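Local atomic coordinates of type II restriction enzyme AgeI (Thalassobius gelatinovorus, PDB entry 5DWA), a protein that recognises the double-stranded DNA sequence 5'-ACCGGT-3' and cleaves it after the first adenine as a type II restriction endonuclease of the PD-(D/E)XK class. Residues 164-169 with 232-237; 171-176 with 225-230; 196-201 with 242-247; 216-221 with 246-251. All blocks are in the same frame, centred on the assembly; numbering follows the deposited sequence. Where two conformers were deposited one is given.

In the fold
The four contacts illustrate how a PD-(D/E)XK nuclease builds DNA-reading loops outward from its central sheet. Contact 1 is buried, between strand 159-168 and the chain entering strand 236-239. Contact 2 lies about 9 Å away, centre to centre, and brings helix 223-230 against a loop that touches both DNA strands; D233 N of contact 1 lies 2.9 Å from Y227 O of contact 2, a probable hydrogen bond. T196 OG1, 2.7 Å from K168 O, ties contact 3 to contact 1, and K200 of contact 3 reaches the bases. Contact 4, at the surface, shares P246 and S247 with contact 3; their centres are about 12 Å apart.

Contact 1: residues 164-169 with 232-237; sequences GIHAKV and GDFSAC
H166 and F234 meet as an offset edge-to-face aromatic pair, the one close approach between strand segment 164-169 and segment 232-237. The phenyl ring turns its CD1-CE1 edge toward the imidazole, with the centroids 5.5 Å apart and the planes inclined at 71°. The nearest atoms are F234 CE1 and H166 CD2, at 3.9 Å. Because F234 CE1 is almost as near to H166 CG, the phenyl edge lies over the carbon side of the imidazole face and not over its nitrogens. In both residues CG stands anti to the carbonyl carbon (chi1 -53° for H166 and -60° for F234), which carries the two rings toward each other between the backbones.

The polar interactions use the imidazole nitrogens, leaving the face to F234. H166 ND1 is hydrogen-bonded to D178 OD1, and H166 NE2 makes a weak bond to S192 OG. Bonds at both nitrogens, the second of them weak, should hold the ring's rotation, and with it the face presented to F234.

Apolar packing completes the surroundings. L194 of the neighbouring strand 191-196 touches both side chains, M185 of helix 178-187 packs on H166, and V175 packs on F234. The pair thus sits where the central sheet of the PD-(D/E)XK core meets that helix, linking strand 159-168 to the chain just ahead of strand 236-239, past strand 191-196, which lies between them.

Chemically, the histidine divides its labour: its ring nitrogens satisfy polar neighbours while one face, over CG and CD2, receives a hydrocarbon edge, so a polar side chain can be buried among apolar ones.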
# COMPACT_ATOMS: atom_id res chain seq x y z
N GLY A 164 -0.23 16.12 14.38
CA GLY A 164 -0.41 14.69 14.34
C GLY A 164 0.84 13.99 13.90
O GLY A 164 1.79 14.59 13.38
N ILE A 165 0.87 12.68 14.16
CA ILE A 165 1.97 11.79 13.80
C ILE A 165 1.54 10.81 12.71
O ILE A 165 0.49 10.18 12.82
CB ILE A 165 2.47 11.00 15.03
CG1 ILE A 165 2.87 11.95 16.16
CG2 ILE A 165 3.65 10.10 14.64
CD1 ILE A 165 3.33 11.24 17.41
N HIS A 166 2.34 10.72 11.64
CA HIS A 166 2.25 9.66 10.66
C HIS A 166 3.19 8.57 11.12
O HIS A 166 4.41 8.75 11.07
CB HIS A 166 2.64 10.20 9.29
CG HIS A 166 1.86 11.41 8.92
ND1 HIS A 166 0.69 11.35 8.20
CD2 HIS A 166 2.05 12.72 9.24
CE1 HIS A 166 0.20 12.57 8.07
NE2 HIS A 166 1.00 13.42 8.70
N ALA A 167 2.62 7.47 11.62
CA ALA A 167 3.40 6.41 12.24
C ALA A 167 3.52 5.27 11.25
O ALA A 167 2.51 4.77 10.76
CB ALA A 167 2.75 5.94 13.53
N LYS A 168 4.74 4.88 10.93
CA LYS A 168 4.95 3.80 9.97
C LYS A 168 6.07 2.91 10.46
O LYS A 168 7.17 3.39 10.71
CB LYS A 168 5.30 4.32 8.57
CG LYS A 168 4.48 5.51 8.11
CD LYS A 168 4.58 5.69 6.61
CE LYS A 168 3.67 4.71 5.88
NZ LYS A 168 2.23 5.04 6.07
N VAL A 169 5.80 1.62 10.58
CA VAL A 169 6.88 0.69 10.86
C VAL A 169 7.91 0.74 9.73
O VAL A 169 9.11 0.82 9.97
CB VAL A 169 6.36 -0.74 11.01
CG1 VAL A 169 7.53 -1.74 10.97
CG2 VAL A 169 5.55 -0.86 12.30
N GLY A 232 10.34 18.87 1.89
CA GLY A 232 9.81 19.31 3.17
C GLY A 232 8.39 18.84 3.44
O GLY A 232 7.56 19.60 3.95
N ASP A 233 8.12 17.58 3.11
CA ASP A 233 6.76 17.05 3.18
C ASP A 233 6.28 16.76 4.61
O ASP A 233 5.10 16.48 4.81
CB ASP A 233 6.65 15.77 2.35
CG ASP A 233 6.67 16.03 0.86
OD1 ASP A 233 6.29 17.15 0.45
OD2 ASP A 233 7.06 15.12 0.10
N PHE A 234 7.18 16.83 5.59
CA PHE A 234 6.85 16.61 7.01
C PHE A 234 7.57 17.64 7.88
O PHE A 234 8.61 18.16 7.50
CB PHE A 234 7.24 15.19 7.47
CG PHE A 234 6.55 14.10 6.71
CD1 PHE A 234 5.32 13.63 7.13
CD2 PHE A 234 7.12 13.57 5.57
CE1 PHE A 234 4.67 12.64 6.41
CE2 PHE A 234 6.48 12.58 4.85
CZ PHE A 234 5.25 12.10 5.28
N SER A 235 7.00 17.92 9.05
CA SER A 235 7.61 18.88 9.97
C SER A 235 8.97 18.40 10.43
O SER A 235 9.91 19.18 10.60
CB SER A 235 6.71 19.12 11.18
OG SER A 235 5.44 19.62 10.79
N ALA A 236 9.05 17.09 10.65
CA ALA A 236 10.26 16.42 11.11
C ALA A 236 10.05 14.93 11.00
O ALA A 236 8.92 14.47 10.93
CB ALA A 236 10.59 16.80 12.53
N CYS A 237 11.15 14.18 10.95
CA CYS A 237 11.08 12.73 10.91
C CYS A 237 11.94 12.17 12.04
O CYS A 237 13.08 12.60 12.25
CB CYS A 237 11.56 12.21 9.55
SG CYS A 237 11.74 10.39 9.44

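Contact 2: residues 171-176 with 225-230; sequences LAERVS and RNYIEG. With nucleotides of chain C; nucleotides of chain D.
Y227 receives E173 at the edge of its ring: carboxylate oxygen OE1 lies in the phenol plane, while the carboxylate itself stands nearly upright to it, the planes 87° apart. V175 CG1 also comes in near the ring plane, 4.1 Å from Y227 CE2. The guanidinium of R174 is layered instead, with L171 O beyond one face and the sugar carbon C2' of DC6 of chain C beyond the other. These groups belong to a PD-(D/E)XK nuclease core, in which the loop between strand 159-168 and helix 178-187 packs against helix 223-230 and also touches the DNA.

The polar link across the contact is the hydrogen bond from Y227 OH to E173 OE1, 3.0 Å long, which meets the oxygen on its syn side, 18° out of the carboxylate plane. A bend in the glutamate chain (chi2 -56°) turns its end toward the helix although CB does not point there. E173 OE2 forms a salt bridge with K224 and lies 3.3 Å from C3' of DG3 of chain D. A phosphate oxygen, OP2 of DA4 of chain D, approaches E173 CD equally closely, and K224 probably offsets the resulting like charges. Were E173 an alanine, Y227 OH would probably lose its acceptor and K224 its carboxylate mate.

R174 meets chain C through DC6. Its NH2 is hydrogen-bonded to S170 OG and, elsewhere on the DNA, to N7 of a guanine base, while its NH1 lies 3.2 Å from phosphate oxygen OP2 of DC6 of chain C.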
# COMPACT_ATOMS: atom_id res chain seq x y z
N LEU A 171 8.59 2.26 5.49
CA LEU A 171 8.20 3.35 4.60
C LEU A 171 7.74 2.85 3.24
O LEU A 171 6.68 3.27 2.76
CB LEU A 171 9.35 4.34 4.45
CG LEU A 171 9.79 5.02 5.75
CD1 LEU A 171 10.90 6.03 5.48
CD2 LEU A 171 8.60 5.69 6.46
N ALA A 172 8.53 1.95 2.63
CA ALA A 172 8.30 1.50 1.25
C ALA A 172 7.89 2.69 0.39
O ALA A 172 8.54 3.73 0.47
CB ALA A 172 7.24 0.39 1.19
N GLU A 173 6.84 2.58 -0.40
CA GLU A 173 6.31 3.79 -1.03
C GLU A 173 5.01 4.19 -0.36
O GLU A 173 4.32 5.12 -0.78
CB GLU A 173 6.10 3.61 -2.53
CG GLU A 173 7.39 3.67 -3.34
CD GLU A 173 8.16 4.96 -3.14
OE1 GLU A 173 7.56 6.02 -2.84
OE2 GLU A 173 9.40 4.91 -3.27
N ARG A 174 4.68 3.47 0.71
CA ARG A 174 3.46 3.74 1.45
C ARG A 174 3.52 5.08 2.18
O ARG A 174 2.49 5.66 2.49
CB ARG A 174 3.18 2.60 2.42
CG ARG A 174 2.61 1.37 1.72
CD ARG A 174 2.47 0.21 2.67
NE ARG A 174 3.75 -0.45 2.92
CZ ARG A 174 4.52 -0.22 3.98
NH1 ARG A 174 4.13 0.62 4.93
NH2 ARG A 174 5.67 -0.86 4.09
N VAL A 175 4.72 5.59 2.41
CA VAL A 175 4.85 6.88 3.07
C VAL A 175 4.31 7.99 2.15
O VAL A 175 3.91 9.06 2.62
CB VAL A 175 6.32 7.15 3.50
CG1 VAL A 175 7.23 7.25 2.28
CG2 VAL A 175 6.40 8.42 4.35
N SER A 176 4.29 7.73 0.84
CA SER A 176 3.70 8.68 -0.10
C SER A 176 2.22 8.89 0.18
O SER A 176 1.67 9.95 -0.13
CB SER A 176 3.92 8.20 -1.54
OG SER A 176 5.29 8.02 -1.80
N ARG A 225 14.01 10.05 1.44
CA ARG A 225 14.78 11.10 2.10
C ARG A 225 14.55 12.43 1.39
O ARG A 225 14.50 13.48 2.02
CB ARG A 225 16.27 10.77 2.15
CG ARG A 225 17.09 11.83 2.88
CD ARG A 225 18.54 11.43 3.03
NE ARG A 225 18.70 10.28 3.91
CZ ARG A 225 18.95 10.36 5.21
NH1 ARG A 225 19.06 11.55 5.81
NH2 ARG A 225 19.08 9.25 5.93
N ASN A 226 14.39 12.37 0.07
CA ASN A 226 14.10 13.56 -0.72
C ASN A 226 12.75 14.18 -0.35
O ASN A 226 12.61 15.39 -0.35
CB ASN A 226 14.14 13.24 -2.22
CG ASN A 226 15.55 12.98 -2.74
OD1 ASN A 226 16.52 13.49 -2.19
ND2 ASN A 226 15.66 12.21 -3.81
N TYR A 227 11.76 13.34 -0.02
CA TYR A 227 10.46 13.84 0.43
C TYR A 227 10.63 14.77 1.63
O TYR A 227 9.99 15.82 1.72
CB TYR A 227 9.52 12.69 0.84
CG TYR A 227 9.13 11.71 -0.24
CD1 TYR A 227 9.09 12.08 -1.58
CD2 TYR A 227 8.78 10.40 0.08
CE1 TYR A 227 8.72 11.17 -2.56
CE2 TYR A 227 8.42 9.49 -0.89
CZ TYR A 227 8.39 9.88 -2.21
OH TYR A 227 8.03 8.97 -3.18
N ILE A 228 11.49 14.36 2.55
CA ILE A 228 11.70 15.07 3.80
C ILE A 228 12.68 16.24 3.67
O ILE A 228 12.34 17.39 3.94
CB ILE A 228 12.22 14.11 4.88
CG1 ILE A 228 11.19 13.01 5.14
CG2 ILE A 228 12.55 14.86 6.17
CD1 ILE A 228 11.79 11.71 5.67
N GLU A 229 13.90 15.93 3.25
CA GLU A 229 14.98 16.91 3.22
C GLU A 229 14.87 17.85 2.03
O GLU A 229 15.32 19.00 2.10
CB GLU A 229 16.34 16.20 3.22
CG GLU A 229 16.58 15.35 4.46
CD GLU A 229 17.97 14.74 4.49
OE1 GLU A 229 18.67 14.80 3.46
OE2 GLU A 229 18.36 14.20 5.54
N GLY A 230 14.28 17.38 0.94
CA GLY A 230 14.19 18.19 -0.26
C GLY A 230 12.87 18.93 -0.37
O GLY A 230 12.84 20.15 -0.46
P DC C 6 1.77 0.04 8.18
OP1 DC C 6 2.57 0.51 9.30
OP2 DC C 6 1.61 0.83 6.94
O5' DC C 6 2.38 -1.38 7.77
C5' DC C 6 2.50 -2.37 8.74
C4' DC C 6 2.95 -3.65 8.07
O4' DC C 6 2.00 -4.04 7.06
C3' DC C 6 4.31 -3.60 7.40
O3' DC C 6 4.95 -4.81 7.65
C2' DC C 6 3.96 -3.45 5.91
C1' DC C 6 2.65 -4.22 5.81
N1 DC C 6 1.73 -3.70 4.78
C2 DC C 6 1.22 -4.54 3.78
O2 DC C 6 1.60 -5.71 3.72
N3 DC C 6 0.35 -4.03 2.88
C4 DC C 6 -0.04 -2.76 2.98
N4 DC C 6 -0.90 -2.30 2.07
C5 DC C 6 0.43 -1.91 4.01
C6 DC C 6 1.29 -2.41 4.88
P DA D 4 7.92 3.85 -7.39
OP1 DA D 4 7.72 4.08 -8.84
OP2 DA D 4 7.79 4.98 -6.43
O5' DA D 4 6.92 2.69 -6.91
C5' DA D 4 6.60 1.65 -7.80
C4' DA D 4 5.89 0.52 -7.09
O4' DA D 4 6.85 -0.27 -6.36
C3' DA D 4 4.83 0.95 -6.07
O3' DA D 4 3.75 0.09 -6.19
C2' DA D 4 5.53 0.70 -4.74
C1' DA D 4 6.29 -0.56 -5.11
N9 DA D 4 7.34 -0.93 -4.20
C8 DA D 4 7.88 -0.17 -3.19
N7 DA D 4 8.83 -0.78 -2.53
C5 DA D 4 8.91 -2.03 -3.15
C6 DA D 4 9.72 -3.15 -2.92
N6 DA D 4 10.65 -3.21 -1.96
N1 DA D 4 9.54 -4.22 -3.72
C2 DA D 4 8.62 -4.17 -4.68
N3 DA D 4 7.80 -3.17 -4.99
C4 DA D 4 8.00 -2.12 -4.18
P DG D 3 14.00 4.13 -3.60
OP1 DG D 3 14.54 5.49 -3.83
OP2 DG D 3 13.80 3.64 -2.22
O5' DG D 3 12.61 3.98 -4.39
C5' DG D 3 12.58 4.27 -5.78
C4' DG D 3 11.63 3.35 -6.54
O4' DG D 3 12.07 1.96 -6.45
C3' DG D 3 10.18 3.36 -6.09
O3' DG D 3 9.37 3.18 -7.25
C2' DG D 3 10.12 2.13 -5.16
C1' DG D 3 11.02 1.17 -5.92
N9 DG D 3 11.64 0.12 -5.11
C8 DG D 3 12.34 0.28 -3.94
N7 DG D 3 12.83 -0.84 -3.47
C5 DG D 3 12.46 -1.80 -4.42
C6 DG D 3 12.71 -3.19 -4.46
O6 DG D 3 13.34 -3.88 -3.66
N1 DG D 3 12.15 -3.78 -5.58
C2 DG D 3 11.45 -3.12 -6.55
N2 DG D 3 10.98 -3.87 -7.56
N3 DG D 3 11.20 -1.81 -6.52
C4 DG D 3 11.74 -1.22 -5.44

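Contact 3: residues 196-201 with 242-247; sequences TLDVKS and LRTSPS. With nucleotides of chain C.
D198 and T244 reach toward each other from opposite directions and join by a short hydrogen bond, T244 OG1 donating to D198 OD2 at 2.7 Å. The acceptor lone pair is the anti one, directed away from the other carboxylate oxygen. That leaves D198 OD1 turned to a different partner, the backbone N of E214, so the two oxygens of one carboxylate serve separate parts of the fold. D198 extends toward T244 because its CG lies opposite the backbone N (chi1 -169°). On the threonine side, OG1 is also hydrogen-bonded to S239 OG, and the side chain packs on I257 and V259 of strand 257-259.

The next shell positions the aspartate backbone. D198 N donates to T196 OG1 at 2.9 Å, with an angle of 155° at the hydrogen; this is an ST turn at the end of strand 191-196. It accompanies a left-handed helical backbone at D198, which redirects the chain. Replacing D198 by an alanine would probably cost T244 OG1 its carboxylate acceptor, leaving S239 as a partner, and deprive E214 N of its acceptor.

Two residues farther on, the same segment arrives at the major-groove edge of the DNA. K200 NZ donates to O4 of DT9 of chain C at 2.8 Å and stands 3.1 Å from N7 of DG8 of chain C, consistent with a part in reading the recognition sequence. The buried carboxylate is satisfied at both oxygens, which is consistent with a well-fixed backbone two residues before the lysine that meets the bases.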
# COMPACT_ATOMS: atom_id res chain seq x y z
N THR A 196 8.95 6.67 12.56
CA THR A 196 9.10 5.41 11.88
C THR A 196 10.12 4.52 12.54
O THR A 196 11.06 5.00 13.17
CB THR A 196 9.47 5.66 10.39
OG1 THR A 196 9.46 4.41 9.69
CG2 THR A 196 10.84 6.36 10.25
N LEU A 197 9.92 3.22 12.40
CA LEU A 197 10.95 2.26 12.78
C LEU A 197 11.91 2.03 11.61
O LEU A 197 12.94 1.37 11.78
CB LEU A 197 10.32 0.94 13.22
CG LEU A 197 9.46 1.04 14.47
CD1 LEU A 197 8.92 -0.32 14.82
CD2 LEU A 197 10.26 1.62 15.61
N ASP A 198 11.56 2.58 10.44
CA ASP A 198 12.38 2.47 9.22
C ASP A 198 12.86 1.03 9.04
O ASP A 198 14.05 0.78 8.87
CB ASP A 198 13.57 3.44 9.28
CG ASP A 198 14.30 3.56 7.93
OD1 ASP A 198 13.71 3.23 6.88
OD2 ASP A 198 15.46 4.02 7.93
N VAL A 199 11.92 0.09 9.11
CA VAL A 199 12.24 -1.32 8.91
C VAL A 199 12.38 -1.65 7.43
O VAL A 199 11.46 -1.42 6.65
CB VAL A 199 11.17 -2.24 9.52
CG1 VAL A 199 11.40 -3.70 9.09
CG2 VAL A 199 11.15 -2.12 11.03
N LYS A 200 13.53 -2.20 7.06
CA LYS A 200 13.69 -2.89 5.78
C LYS A 200 14.95 -3.71 5.79
O LYS A 200 16.05 -3.17 5.89
CB LYS A 200 13.74 -1.93 4.59
CG LYS A 200 13.91 -2.62 3.23
CD LYS A 200 12.75 -3.56 2.90
CE LYS A 200 12.88 -4.12 1.47
NZ LYS A 200 11.72 -5.00 1.10
N SER A 201 14.79 -5.02 5.71
CA SER A 201 15.92 -5.91 5.47
C SER A 201 15.59 -6.77 4.27
O SER A 201 14.43 -7.08 4.02
CB SER A 201 16.22 -6.78 6.69
OG SER A 201 15.36 -7.90 6.74
N LEU A 242 18.55 2.51 14.48
CA LEU A 242 19.86 3.11 14.75
C LEU A 242 20.76 3.19 13.50
O LEU A 242 21.74 3.93 13.50
CB LEU A 242 20.59 2.33 15.85
CG LEU A 242 19.85 2.26 17.19
CD1 LEU A 242 20.70 1.54 18.24
CD2 LEU A 242 19.45 3.66 17.65
N ARG A 243 20.42 2.44 12.45
CA ARG A 243 21.17 2.51 11.18
C ARG A 243 20.73 3.62 10.24
O ARG A 243 21.42 3.91 9.26
CB ARG A 243 21.06 1.18 10.44
CG ARG A 243 21.74 0.04 11.17
CD ARG A 243 21.87 -1.19 10.28
NE ARG A 243 22.16 -2.34 11.11
CZ ARG A 243 21.25 -2.99 11.82
NH1 ARG A 243 19.97 -2.61 11.78
NH2 ARG A 243 21.59 -4.02 12.58
N THR A 244 19.59 4.25 10.52
CA THR A 244 19.15 5.38 9.73
C THR A 244 20.18 6.50 9.83
O THR A 244 20.65 6.81 10.92
CB THR A 244 17.78 5.92 10.20
OG1 THR A 244 16.80 4.87 10.17
CG2 THR A 244 17.33 7.09 9.33
N SER A 245 20.56 7.07 8.69
CA SER A 245 21.47 8.20 8.70
C SER A 245 20.69 9.47 9.01
O SER A 245 19.73 9.79 8.32
CB SER A 245 22.20 8.34 7.37
OG SER A 245 23.02 7.21 7.14
N PRO A 246 21.12 10.20 10.05
CA PRO A 246 20.45 11.48 10.34
C PRO A 246 20.75 12.52 9.28
O PRO A 246 21.70 12.39 8.51
CB PRO A 246 21.05 11.88 11.69
CG PRO A 246 22.35 11.16 11.77
CD PRO A 246 22.13 9.86 11.06
N SER A 247 19.91 13.54 9.23
CA SER A 247 20.14 14.67 8.35
C SER A 247 21.42 15.40 8.73
O SER A 247 21.81 15.41 9.90
CB SER A 247 18.96 15.63 8.41
OG SER A 247 17.80 15.04 7.87
P DT C 9 10.68 -14.11 -0.75
OP1 DT C 9 10.24 -15.50 -0.94
OP2 DT C 9 12.07 -13.80 -0.33
O5' DT C 9 10.35 -13.32 -2.09
C5' DT C 9 9.03 -13.29 -2.57
C4' DT C 9 8.90 -12.25 -3.65
O4' DT C 9 9.22 -10.97 -3.12
C3' DT C 9 9.83 -12.43 -4.85
O3' DT C 9 9.04 -12.77 -5.97
C2' DT C 9 10.54 -11.06 -5.00
C1' DT C 9 9.66 -10.16 -4.16
N1 DT C 9 10.32 -9.00 -3.53
C2 DT C 9 9.89 -7.74 -3.85
O2 DT C 9 9.05 -7.52 -4.70
N3 DT C 9 10.51 -6.74 -3.16
C4 DT C 9 11.47 -6.87 -2.17
O4 DT C 9 11.95 -5.91 -1.59
C5 DT C 9 11.86 -8.22 -1.87
C7 DT C 9 12.90 -8.50 -0.82
C6 DT C 9 11.26 -9.21 -2.55
P DG C 8 10.04 -9.60 4.64
OP1 DG C 8 9.85 -10.32 5.92
OP2 DG C 8 11.14 -8.62 4.52
O5' DG C 8 10.15 -10.69 3.50
C5' DG C 8 9.13 -11.68 3.41
C4' DG C 8 8.83 -12.02 1.96
O4' DG C 8 8.20 -10.88 1.30
C3' DG C 8 10.03 -12.39 1.13
O3' DG C 8 9.65 -13.46 0.29
C2' DG C 8 10.35 -11.08 0.36
C1' DG C 8 8.98 -10.48 0.17
N9 DG C 8 8.94 -9.02 0.16
C8 DG C 8 9.58 -8.16 1.01
N7 DG C 8 9.29 -6.90 0.80
C5 DG C 8 8.35 -6.94 -0.22
C6 DG C 8 7.67 -5.89 -0.88
O6 DG C 8 7.74 -4.69 -0.64
N1 DG C 8 6.83 -6.36 -1.88
C2 DG C 8 6.65 -7.69 -2.21
N2 DG C 8 5.78 -7.96 -3.20
N3 DG C 8 7.29 -8.68 -1.60
C4 DG C 8 8.12 -8.23 -0.63

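Contact 4: residues 216-221 with 246-251; sequences GTPDRP and PSNATT
P218, which meets P246 and N248 across the contact, is held in a turn whose shortest polar bond runs from R220 N to T217 OG1, at 2.8 Å. The same R220 N also makes a weak bond to T217 O, and the backbone pair is closed by T217 N donating to R220 O at 3.1 Å. Because T217 OG1 accepts from the backbone three residues on, this is an ST motif. P218 lies within this turn, its CB directed toward the other segment.

Between the segments, P218 CB touches N248 ND2 at 3.3 Å, while P218 CG packs 3.7 Å from P246 O. The N248 carboxamide passes obliquely over the ring carbons, with ND2 nearer to CB and OD1 nearer to CG. R225 of helix 223-230 also packs on P218.

On the opposing loop, S247 is fixed by its OG, hydrogen-bonded to E229 OE2 and to the backbone N of I257. The contact thus joins the loop ahead of helix 223-230 to the one ahead of strand 257-259, at the protein surface.

With ring carbons set against an amide and a carbonyl, the contact rests on shape and van der Waals attraction; polar bonds hold the 217-220 turn internally and tie S247 to helix 223-230 and strand 257-259.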
# COMPACT_ATOMS: atom_id res chain seq x y z
N GLY A 216 18.36 5.86 2.91
CA GLY A 216 19.63 6.19 2.27
C GLY A 216 20.50 7.09 3.13
O GLY A 216 20.46 7.02 4.35
N THR A 217 21.29 7.94 2.48
CA THR A 217 22.17 8.87 3.19
C THR A 217 21.99 10.26 2.59
O THR A 217 21.44 10.38 1.50
CB THR A 217 23.64 8.44 3.07
OG1 THR A 217 24.04 8.52 1.69
CG2 THR A 217 23.84 7.02 3.58
N PRO A 218 22.45 11.31 3.30
CA PRO A 218 22.40 12.64 2.67
C PRO A 218 23.13 12.69 1.33
O PRO A 218 22.63 13.30 0.39
CB PRO A 218 23.10 13.53 3.70
CG PRO A 218 22.80 12.87 5.00
CD PRO A 218 22.83 11.39 4.72
N ASP A 219 24.29 12.03 1.25
CA ASP A 219 25.07 12.02 0.01
C ASP A 219 24.43 11.12 -1.04
O ASP A 219 24.60 11.33 -2.24
CB ASP A 219 26.50 11.55 0.29
CG ASP A 219 27.26 12.51 1.17
OD1 ASP A 219 26.92 13.71 1.21
OD2 ASP A 219 28.22 12.06 1.84
N ARG A 220 23.68 10.12 -0.59
CA ARG A 220 23.07 9.17 -1.51
C ARG A 220 21.63 8.90 -1.11
O ARG A 220 21.30 7.82 -0.60
CB ARG A 220 23.89 7.88 -1.54
CG ARG A 220 23.70 7.05 -2.77
CD ARG A 220 24.78 5.98 -2.87
NE ARG A 220 24.47 5.02 -3.91
CZ ARG A 220 25.19 3.93 -4.16
NH1 ARG A 220 26.26 3.67 -3.42
NH2 ARG A 220 24.83 3.10 -5.13
N PRO A 221 20.75 9.88 -1.33
CA PRO A 221 19.40 9.78 -0.77
C PRO A 221 18.50 8.82 -1.52
O PRO A 221 18.66 8.59 -2.72
CB PRO A 221 18.87 11.21 -0.89
CG PRO A 221 19.60 11.77 -2.06
CD PRO A 221 20.98 11.17 -2.00
N PRO A 246 21.12 10.20 10.05
CA PRO A 246 20.45 11.48 10.34
C PRO A 246 20.75 12.52 9.28
O PRO A 246 21.70 12.39 8.51
CB PRO A 246 21.05 11.88 11.69
CG PRO A 246 22.35 11.16 11.77
CD PRO A 246 22.13 9.86 11.06
N SER A 247 19.91 13.54 9.23
CA SER A 247 20.14 14.67 8.35
C SER A 247 21.42 15.40 8.73
O SER A 247 21.81 15.41 9.90
CB SER A 247 18.96 15.63 8.41
OG SER A 247 17.80 15.04 7.87
N ASN A 248 22.07 16.02 7.75
CA ASN A 248 23.14 16.97 8.03
C ASN A 248 22.57 18.18 8.78
O ASN A 248 21.36 18.30 8.94
CB ASN A 248 23.83 17.41 6.74
CG ASN A 248 24.56 16.27 6.05
OD1 ASN A 248 25.08 15.36 6.70
ND2 ASN A 248 24.61 16.32 4.73
N ALA A 249 23.45 19.08 9.21
CA ALA A 249 23.03 20.25 9.99
C ALA A 249 22.03 21.11 9.23
O ALA A 249 21.15 21.72 9.82
CB ALA A 249 24.25 21.07 10.39
N THR A 250 22.18 21.17 7.91
CA THR A 250 21.25 21.91 7.08
C THR A 250 20.67 21.03 5.98
O THR A 250 21.37 20.17 5.42
CB THR A 250 21.91 23.14 6.43
OG1 THR A 250 22.85 22.72 5.43
CG2 THR A 250 22.62 23.99 7.48
N THR A 251 19.40 21.23 5.68
CA THR A 251 18.76 20.58 4.55
C THR A 251 18.09 21.66 3.71
O THR A 251 17.77 22.73 4.23
CB THR A 251 17.72 19.53 5.01
OG1 THR A 251 16.63 20.19 5.67
CG2 THR A 251 18.34 18.51 5.96